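Local coordinates for 3-polyprenyl-4-hydroxybenzoate decarboxylase and related decarboxylases (Pelotomaculum thermopropionicum, PDB 6H6X), which uses prenylated FMN with manganese and potassium to decarboxylate aromatic acids, as in other UbiD-family enzymes, and probably interconverts 2-furoic and 2,5-furandicarboxylic acid, at residues B[80-85]-B[301-306]; B[200-205]-B[211-216]. The protein carries 8 engineered substitutions. All coordinates share one frame; numbering follows the deposited sequence.

Helix 75-87 ties the two contacts together, packing against helix 294-315 in interaction 1 and against helix 210-217 beside interaction 2. Both segments of interaction 2 fall between those of interaction 1 in sequence: residues 80-85 come first, then 200-205 and 211-216, and 301-306 last. Their centres lie 10 Å apart, and they touch directly, with Ala303 CB 3.5 Å from Gln201 O and Ala85 CB 3.8 Å from Ala216 CB. The N-terminal, Rift-related and C-terminal family regions, far apart along the chain, thus meet beside the prenylated FMN and its potassium ion.

Interaction 1. Residues B[80-85]-B[301-306]; sequences EKLAAA and GIAREA
At the crossing of helix 75-87 over helix 294-315, where the N-terminal and C-terminal family regions of the UbiD chain meet, Leu82 reaches Ile302, Ala303 and Ala306. The axes of the two short segments come within 9.2 Å at a signed crossing angle of -80°, nearly perpendicular, so the contact is compact. A single methyl does the touching. With CG anti to the backbone N (chi1 -174°), Leu82 extends from its helix and brings CD2 up to the backbone of the other, 3.8 Å from Ala303 CA. The same methyl meets Ile302 CG2 at 4.1 Å, while Ala306 CB, one turn further along, lies 4.1 Å from Leu82 CD2. The small side chains of Ala303 and Ala306 are consistent with so near an approach to the main chain. Elsewhere on the same pair of helices Glu80 forms a salt bridge with Arg313, and Leu82 also packs on Leu217 of helix 210-217. All four touching residues are buried and all the side-chain groups that meet are apolar, which implies that this part of the crossing is held by dispersion and the exclusion of water.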
ATOM      1  N   GLU B  80      15.516  15.836 -12.377  1.00 54.74           N
ATOM      2  CA  GLU B  80      16.320  16.525 -13.393  1.00 58.59           C
ATOM      3  C   GLU B  80      17.068  17.668 -12.729  1.00 46.72           C
ATOM      4  O   GLU B  80      18.244  17.856 -12.986  1.00 42.21           O
ATOM      5  CB  GLU B  80      15.465  17.045 -14.585  1.00 71.46           C
ATOM      6  CG  GLU B  80      15.020  15.944 -15.584  1.00 86.57           C
ATOM      7  CD  GLU B  80      13.607  15.368 -15.315  1.00109.10           C
ATOM      8  OE1 GLU B  80      13.003  14.803 -16.249  1.00110.46           O
ATOM      9  OE2 GLU B  80      13.048  15.500 -14.182  1.00119.03           O
ATOM     10  N   LYS B  81      16.431  18.410 -11.826  1.00 46.66           N
ATOM     11  CA  LYS B  81      17.200  19.440 -11.098  1.00 51.32           C
ATOM     12  C   LYS B  81      18.392  18.832 -10.340  1.00 47.56           C
ATOM     13  O   LYS B  81      19.488  19.378 -10.368  1.00 49.00           O
ATOM     14  CB  LYS B  81      16.327  20.284 -10.167  1.00 59.44           C
ATOM     15  CG  LYS B  81      16.870  21.710 -10.052  1.00 69.63           C
ATOM     16  CD  LYS B  81      16.646  22.385  -8.702  1.00 84.45           C
ATOM     17  CE  LYS B  81      16.917  23.889  -8.755  1.00 84.78           C
ATOM     18  NZ  LYS B  81      18.250  24.185  -9.350  1.00 82.73           N
ATOM     19  N   LEU B  82      18.197  17.656  -9.715  1.00 49.34           N
ATOM     20  CA  LEU B  82      19.294  17.017  -8.967  1.00 45.83           C
ATOM     21  C   LEU B  82      20.411  16.582  -9.911  1.00 46.04           C
ATOM     22  O   LEU B  82      21.574  16.848  -9.637  1.00 47.19           O
ATOM     23  CB  LEU B  82      18.807  15.869  -8.064  1.00 42.84           C
ATOM     24  CG  LEU B  82      19.854  15.221  -7.136  1.00 48.13           C
ATOM     25  CD1 LEU B  82      20.627  16.235  -6.288  1.00 43.26           C
ATOM     26  CD2 LEU B  82      19.178  14.196  -6.227  1.00 49.86           C
ATOM     27  N   ALA B  83      20.065  15.976 -11.042  1.00 49.69           N
ATOM     28  CA  ALA B  83      21.106  15.533 -12.013  1.00 53.28           C
ATOM     29  C   ALA B  83      21.895  16.714 -12.656  1.00 50.27           C
ATOM     30  O   ALA B  83      23.116  16.640 -12.885  1.00 42.08           O
ATOM     31  CB  ALA B  83      20.468  14.671 -13.100  1.00 58.46           C
ATOM     32  N   ALA B  84      21.177  17.798 -12.910  1.00 45.60           N
ATOM     33  CA  ALA B  84      21.791  19.074 -13.353  1.00 54.89           C
ATOM     34  C   ALA B  84      22.791  19.626 -12.323  1.00 58.80           C
ATOM     35  O   ALA B  84      23.896  20.081 -12.701  1.00 50.99           O
ATOM     36  CB  ALA B  84      20.705  20.138 -13.635  1.00 49.92           C
ATOM     37  N   ALA B  85      22.411  19.600 -11.029  1.00 51.52           N
ATOM     38  CA  ALA B  85      23.367  20.010  -9.978  1.00 45.47           C
ATOM     39  C   ALA B  85      24.594  19.115  -9.910  1.00 45.43           C
ATOM     40  O   ALA B  85      25.716  19.608  -9.684  1.00 44.94           O
ATOM     41  CB  ALA B  85      22.696  20.081  -8.629  1.00 49.88           C
ATOM     42  N   GLY B 301      17.349   7.716  -1.394  1.00 34.12           N
ATOM     43  CA  GLY B 301      16.430   7.314  -2.439  1.00 35.40           C
ATOM     44  C   GLY B 301      16.310   8.262  -3.623  1.00 39.71           C
ATOM     45  O   GLY B 301      16.426   7.852  -4.766  1.00 34.57           O
ATOM     46  N   ILE B 302      16.087   9.536  -3.332  1.00 38.66           N
ATOM     47  CA  ILE B 302      15.965  10.581  -4.354  1.00 39.13           C
ATOM     48  C   ILE B 302      17.235  10.709  -5.130  1.00 35.29           C
ATOM     49  O   ILE B 302      17.192  10.782  -6.361  1.00 35.81           O
ATOM     50  CB  ILE B 302      15.522  11.910  -3.734  1.00 42.16           C
ATOM     51  CG1 ILE B 302      14.082  11.733  -3.278  1.00 40.40           C
ATOM     52  CG2 ILE B 302      15.587  13.039  -4.752  1.00 44.82           C
ATOM     53  CD1 ILE B 302      13.601  12.841  -2.398  1.00 46.07           C
ATOM     54  N   ALA B 303      18.369  10.652  -4.441  1.00 36.59           N
ATOM     55  CA  ALA B 303      19.662  10.632  -5.131  1.00 36.54           C
ATOM     56  C   ALA B 303      19.831   9.434  -6.044  1.00 37.06           C
ATOM     57  O   ALA B 303      20.307   9.572  -7.191  1.00 41.24           O
ATOM     58  CB  ALA B 303      20.807  10.683  -4.131  1.00 39.09           C
ATOM     59  N   ARG B 304      19.441   8.260  -5.564  1.00 39.15           N
ATOM     60  CA  ARG B 304      19.544   7.042  -6.420  1.00 38.65           C
ATOM     61  C   ARG B 304      18.519   7.123  -7.566  1.00 35.35           C
ATOM     62  O   ARG B 304      18.795   6.716  -8.640  1.00 34.37           O
ATOM     63  CB  ARG B 304      19.439   5.762  -5.622  1.00 34.22           C
ATOM     64  CG  ARG B 304      20.598   5.547  -4.609  1.00 37.49           C
ATOM     65  CD  ARG B 304      20.548   4.250  -3.782  1.00 34.74           C
ATOM     66  NE  ARG B 304      19.531   4.251  -2.772  1.00 40.66           N
ATOM     67  CZ  ARG B 304      19.669   4.715  -1.508  1.00 43.72           C
ATOM     68  NH1 ARG B 304      20.789   5.248  -1.118  1.00 38.66           N
ATOM     69  NH2 ARG B 304      18.644   4.661  -0.623  1.00 41.64           N
ATOM     70  N   GLU B 305      17.334   7.663  -7.327  1.00 35.00           N
ATOM     71  CA  GLU B 305      16.353   7.828  -8.385  1.00 36.19           C
ATOM     72  C   GLU B 305      16.846   8.751  -9.507  1.00 37.33           C
ATOM     73  O   GLU B 305      16.608   8.489 -10.663  1.00 37.46           O
ATOM     74  CB  GLU B 305      15.040   8.341  -7.854  1.00 39.29           C
ATOM     75  CG  GLU B 305      14.186   7.316  -7.157  1.00 41.62           C
ATOM     76  CD  GLU B 305      12.910   7.905  -6.523  1.00 43.36           C
ATOM     77  OE1 GLU B 305      12.609   9.117  -6.709  1.00 53.78           O
ATOM     78  OE2 GLU B 305      12.164   7.148  -5.846  1.00 41.33           O
ATOM     79  N   ALA B 306      17.538   9.830  -9.176  1.00 41.84           N
ATOM     80  CA  ALA B 306      18.059  10.737 -10.207  1.00 41.13           C
ATOM     81  C   ALA B 306      19.005  10.024 -11.135  1.00 40.53           C
ATOM     82  O   ALA B 306      18.934  10.203 -12.330  1.00 46.44           O
ATOM     83  CB  ALA B 306      18.765  11.916  -9.589  1.00 43.27           C
TER

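Interaction 2. Residues B[200-205]-B[211-216]; sequences SQATTR and LEIASA. With K (potassium ion), chain G; 4LU (1-deoxy-5-O-phosphono-1-(3,3,4,5-tetramethyl-9,11-dioxo-2,3,8,9,10,11-hexahydro-7H-quinolino[1,8-fg]pteridin-12-ium-7-y l)-D-ribitol), chain I.
Ala202 works in two directions: its CB meets Ile213 CD1 at 3.9 Å, and its carbonyl oxygen is a ligand of the potassium ion. In the metal's first shell, Ser200 O lies 2.7 Å and Ala202 O 3.0 Å from potassium. The cofactor supplies three more oxygens, with ribityl O5' at 2.6 Å from the ion, phosphate O2P at 2.8 Å, and O4'; Val148 O and Glu210 OE2 complete the set. Gln201, between Ser200 and Ala202 in sequence, turns its side chain, bent at chi2 (-56°), against the prenylated FMN, where its CD stands 3.5 Å from the ring methyl C8M. Cutting this side chain back to an alanine would take away the group lying against C8M and is likely to leave that edge of the cofactor less firmly held.

The next layer is apolar. In Ile213, on helix 210-217, CG1 anti to the carbonyl carbon (chi1 -63°) and an extended chi2 together send CD1 to the loop; there it also meets Thr204 CG2 tip to tip, 4.2 Å away. Behind these residues, Val86 of helix 75-87 packs on both Ala202 and Thr204, and Ala199 packs on Ile213. Ser200 OG is hydrogen-bonded to Leu197 O, tying the start of the loop to the preceding helix. Glu210, next to the segment 211-216, also joins Asn147 and His169 at the manganese ion.

The chemistry is thus divided by layer. Carbonyl dipoles and a carboxylate face the potassium, whose charge is likely to offset part of that of the cofactor phosphate, while the methyl contact of Ala202 with Ile213 probably limits how far the Ala202 carbonyl can move from the ion.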
ATOM      1  N   SER B 200      24.835  15.494  -0.073  1.00 38.76           N
ATOM      2  CA  SER B 200      25.826  14.591   0.484  1.00 39.14           C
ATOM      3  C   SER B 200      25.643  13.131   0.053  1.00 41.56           C
ATOM      4  O   SER B 200      26.543  12.313   0.287  1.00 45.08           O
ATOM      5  CB  SER B 200      25.783  14.639   2.017  1.00 43.05           C
ATOM      6  OG  SER B 200      24.622  13.941   2.499  1.00 45.24           O
ATOM      7  N   GLN B 201      24.477  12.799  -0.482  1.00 40.87           N
ATOM      8  CA  GLN B 201      24.156  11.461  -0.994  1.00 44.90           C
ATOM      9  C   GLN B 201      24.383  11.281  -2.493  1.00 43.40           C
ATOM     10  O   GLN B 201      24.098  10.234  -3.024  1.00 51.37           O
ATOM     11  CB  GLN B 201      22.687  11.143  -0.636  1.00 41.07           C
ATOM     12  CG  GLN B 201      22.457  11.184   0.862  1.00 41.31           C
ATOM     13  CD  GLN B 201      23.418  10.229   1.572  1.00 48.28           C
ATOM     14  OE1 GLN B 201      24.400  10.639   2.268  1.00 46.94           O
ATOM     15  NE2 GLN B 201      23.173   8.943   1.367  1.00 44.41           N
ATOM     16  N   ALA B 202      24.842  12.299  -3.201  1.00 51.01           N
ATOM     17  CA  ALA B 202      25.256  12.100  -4.618  1.00 60.66           C
ATOM     18  C   ALA B 202      26.381  11.061  -4.740  1.00 66.26           C
ATOM     19  O   ALA B 202      27.397  11.083  -3.990  1.00 61.23           O
ATOM     20  CB  ALA B 202      25.691  13.399  -5.269  1.00 62.17           C
ATOM     21  N   THR B 203      26.160  10.147  -5.672  1.00 77.02           N
ATOM     22  CA  THR B 203      27.110   9.108  -6.017  1.00 83.89           C
ATOM     23  C   THR B 203      27.752   9.611  -7.299  1.00 81.47           C
ATOM     24  O   THR B 203      27.080   9.756  -8.324  1.00 78.84           O
ATOM     25  CB  THR B 203      26.400   7.751  -6.240  1.00 91.66           C
ATOM     26  OG1 THR B 203      25.513   7.473  -5.144  1.00 80.86           O
ATOM     27  CG2 THR B 203      27.426   6.609  -6.396  1.00 94.24           C
ATOM     28  N   THR B 204      29.036   9.923  -7.215  1.00 77.48           N
ATOM     29  CA  THR B 204      29.757  10.532  -8.322  1.00 81.23           C
ATOM     30  C   THR B 204      31.079   9.823  -8.520  1.00 83.14           C
ATOM     31  O   THR B 204      31.475   8.958  -7.707  1.00 70.77           O
ATOM     32  CB  THR B 204      30.050  12.026  -8.070  1.00 85.67           C
ATOM     33  OG1 THR B 204      31.195  12.161  -7.192  1.00 74.31           O
ATOM     34  CG2 THR B 204      28.814  12.763  -7.488  1.00 87.07           C
ATOM     35  N   ARG B 205      31.763  10.205  -9.594  1.00 92.15           N
ATOM     36  CA  ARG B 205      33.123   9.730  -9.830  1.00102.24           C
ATOM     37  C   ARG B 205      34.019  10.421  -8.793  1.00102.61           C
ATOM     38  O   ARG B 205      33.599  11.361  -8.113  1.00 87.73           O
ATOM     39  CB  ARG B 205      33.575   9.942 -11.291  1.00101.97           C
ATOM     40  CG  ARG B 205      34.482  11.152 -11.536  1.00103.88           C
ATOM     41  CD  ARG B 205      34.060  11.959 -12.751  1.00103.01           C
ATOM     42  NE  ARG B 205      34.501  13.344 -12.569  1.00103.55           N
ATOM     43  CZ  ARG B 205      33.896  14.432 -13.042  1.00 94.87           C
ATOM     44  NH1 ARG B 205      32.781  14.359 -13.780  1.00 89.35           N
ATOM     45  NH2 ARG B 205      34.433  15.630 -12.782  1.00 84.32           N
ATOM     46  N   LEU B 211      29.771  19.593  -1.641  1.00 36.13           N
ATOM     47  CA  LEU B 211      29.358  20.964  -1.178  1.00 38.84           C
ATOM     48  C   LEU B 211      29.039  21.895  -2.369  1.00 39.00           C
ATOM     49  O   LEU B 211      28.170  22.744  -2.282  1.00 41.87           O
ATOM     50  CB  LEU B 211      30.430  21.586  -0.280  1.00 37.73           C
ATOM     51  CG  LEU B 211      30.714  20.864   1.030  1.00 40.20           C
ATOM     52  CD1 LEU B 211      31.731  21.665   1.843  1.00 41.55           C
ATOM     53  CD2 LEU B 211      29.460  20.636   1.873  1.00 39.64           C
ATOM     54  N   GLU B 212      29.715  21.676  -3.486  1.00 47.63           N
ATOM     55  CA  GLU B 212      29.451  22.382  -4.753  1.00 47.72           C
ATOM     56  C   GLU B 212      28.164  21.949  -5.405  1.00 40.85           C
ATOM     57  O   GLU B 212      27.444  22.766  -5.997  1.00 42.83           O
ATOM     58  CB  GLU B 212      30.649  22.216  -5.710  1.00 48.79           C
ATOM     59  CG  GLU B 212      31.866  22.911  -5.139  1.00 52.46           C
ATOM     60  CD  GLU B 212      33.078  22.957  -6.057  1.00 59.67           C
ATOM     61  OE1 GLU B 212      33.182  22.172  -7.031  1.00 67.70           O
ATOM     62  OE2 GLU B 212      33.969  23.780  -5.769  1.00 60.60           O
ATOM     63  N   ILE B 213      27.814  20.680  -5.231  1.00 42.95           N
ATOM     64  CA  ILE B 213      26.504  20.218  -5.640  1.00 39.86           C
ATOM     65  C   ILE B 213      25.424  20.908  -4.804  1.00 39.33           C
ATOM     66  O   ILE B 213      24.434  21.428  -5.325  1.00 35.03           O
ATOM     67  CB  ILE B 213      26.418  18.685  -5.576  1.00 44.50           C
ATOM     68  CG1 ILE B 213      27.412  18.066  -6.570  1.00 44.60           C
ATOM     69  CG2 ILE B 213      25.017  18.221  -5.954  1.00 45.64           C
ATOM     70  CD1 ILE B 213      27.707  16.605  -6.310  1.00 48.56           C
ATOM     71  N   ALA B 214      25.633  20.968  -3.501  1.00 41.35           N
ATOM     72  CA  ALA B 214      24.680  21.666  -2.634  1.00 41.16           C
ATOM     73  C   ALA B 214      24.523  23.119  -3.030  1.00 37.55           C
ATOM     74  O   ALA B 214      23.424  23.625  -3.066  1.00 43.30           O
ATOM     75  CB  ALA B 214      25.149  21.589  -1.183  1.00 45.83           C
ATOM     76  N   SER B 215      25.632  23.777  -3.303  1.00 40.28           N
ATOM     77  CA  SER B 215      25.632  25.153  -3.822  1.00 48.13           C
ATOM     78  C   SER B 215      24.742  25.331  -5.047  1.00 45.85           C
ATOM     79  O   SER B 215      23.929  26.215  -5.071  1.00 52.23           O
ATOM     80  CB  SER B 215      27.068  25.561  -4.182  1.00 51.68           C
ATOM     81  OG  SER B 215      27.527  26.556  -3.355  1.00 57.44           O
ATOM     82  N   ALA B 216      24.883  24.462  -6.042  1.00 46.71           N
ATOM     83  CA  ALA B 216      23.973  24.478  -7.212  1.00 48.54           C
ATOM     84  C   ALA B 216      22.495  24.274  -6.915  1.00 49.71           C
ATOM     85  O   ALA B 216      21.655  24.717  -7.690  1.00 51.14           O
ATOM     86  CB  ALA B 216      24.414  23.448  -8.247  1.00 44.29           C
TER
HETATM   87  K     K G 501      28.639  11.430  -1.240  1.00 51.54           K
HETATM   88  C9  4LU I 503      23.515   7.819   4.598  1.00 56.45           C
HETATM   89  C8  4LU I 503      22.445   8.433   5.316  1.00 49.77           C
HETATM   90  C7  4LU I 503      22.155   8.118   6.648  1.00 47.98           C
HETATM   91  C10 4LU I 503      26.387   5.458   5.160  1.00 57.01           C
HETATM   92  C6  4LU I 503      22.852   6.913   7.255  1.00 50.55           C
HETATM   93  N3  4LU I 503      28.557   4.481   6.618  1.00 57.60           N
HETATM   94  C2  4LU I 503      28.675   4.703   5.270  1.00 58.97           C
HETATM   95  C13 4LU I 503      21.494   6.677   9.605  1.00 50.40           C
HETATM   96  C5  4LU I 503      22.697   6.417   8.721  1.00 51.50           C
HETATM   97  C1  4LU I 503      24.328   4.646   8.209  1.00 53.93           C
HETATM   98  O2  4LU I 503      29.782   4.470   4.692  1.00 59.62           O
HETATM   99  N1  4LU I 503      27.614   5.193   4.562  1.00 56.51           N
HETATM  100  C4  4LU I 503      27.397   4.712   7.302  1.00 57.66           C
HETATM  101  O4  4LU I 503      27.335   4.511   8.542  1.00 55.60           O
HETATM  102  C4A 4LU I 503      26.204   5.232   6.545  1.00 55.83           C
HETATM  103  N5  4LU I 503      24.957   5.542   7.183  1.00 55.88           N
HETATM  104  C3  4LU I 503      23.572   5.280   9.124  1.00 56.76           C
HETATM  105  C12 4LU I 503      23.616   7.454   9.430  1.00 54.10           C
HETATM  106  C5A 4LU I 503      24.045   6.431   6.552  1.00 50.93           C
HETATM  107  C7M 4LU I 503      20.991   8.795   7.371  1.00 53.52           C
HETATM  108  C8M 4LU I 503      21.696   9.493   4.554  1.00 52.53           C
HETATM  109  C9A 4LU I 503      24.319   6.791   5.133  1.00 52.64           C
HETATM  110  N10 4LU I 503      25.304   6.003   4.422  1.00 50.44           N
HETATM  111  C1' 4LU I 503      25.512   6.163   2.984  1.00 54.91           C
HETATM  112  C2' 4LU I 503      26.512   7.249   2.523  1.00 56.20           C
HETATM  113  O2' 4LU I 503      26.373   8.491   3.221  1.00 55.03           O
HETATM  114  C3' 4LU I 503      26.248   7.522   1.051  1.00 57.27           C
HETATM  115  O3' 4LU I 503      26.202   6.282   0.339  1.00 54.84           O
HETATM  116  C4' 4LU I 503      27.271   8.492   0.452  1.00 58.26           C
HETATM  117  O4' 4LU I 503      26.830   9.136  -0.782  1.00 47.19           O
HETATM  118  C5' 4LU I 503      28.637   7.898   0.154  1.00 58.22           C
HETATM  119  O5' 4LU I 503      29.315   9.054  -0.383  1.00 62.64           O
HETATM  120  P   4LU I 503      30.670   8.959  -1.276  1.00 61.63           P
HETATM  121  O2P 4LU I 503      31.191  10.396  -1.453  1.00 59.05           O
HETATM  122  O3P 4LU I 503      31.677   8.138  -0.419  1.00 50.87           O
HETATM  123  O1P 4LU I 503      30.211   8.333  -2.594  1.00 60.88           O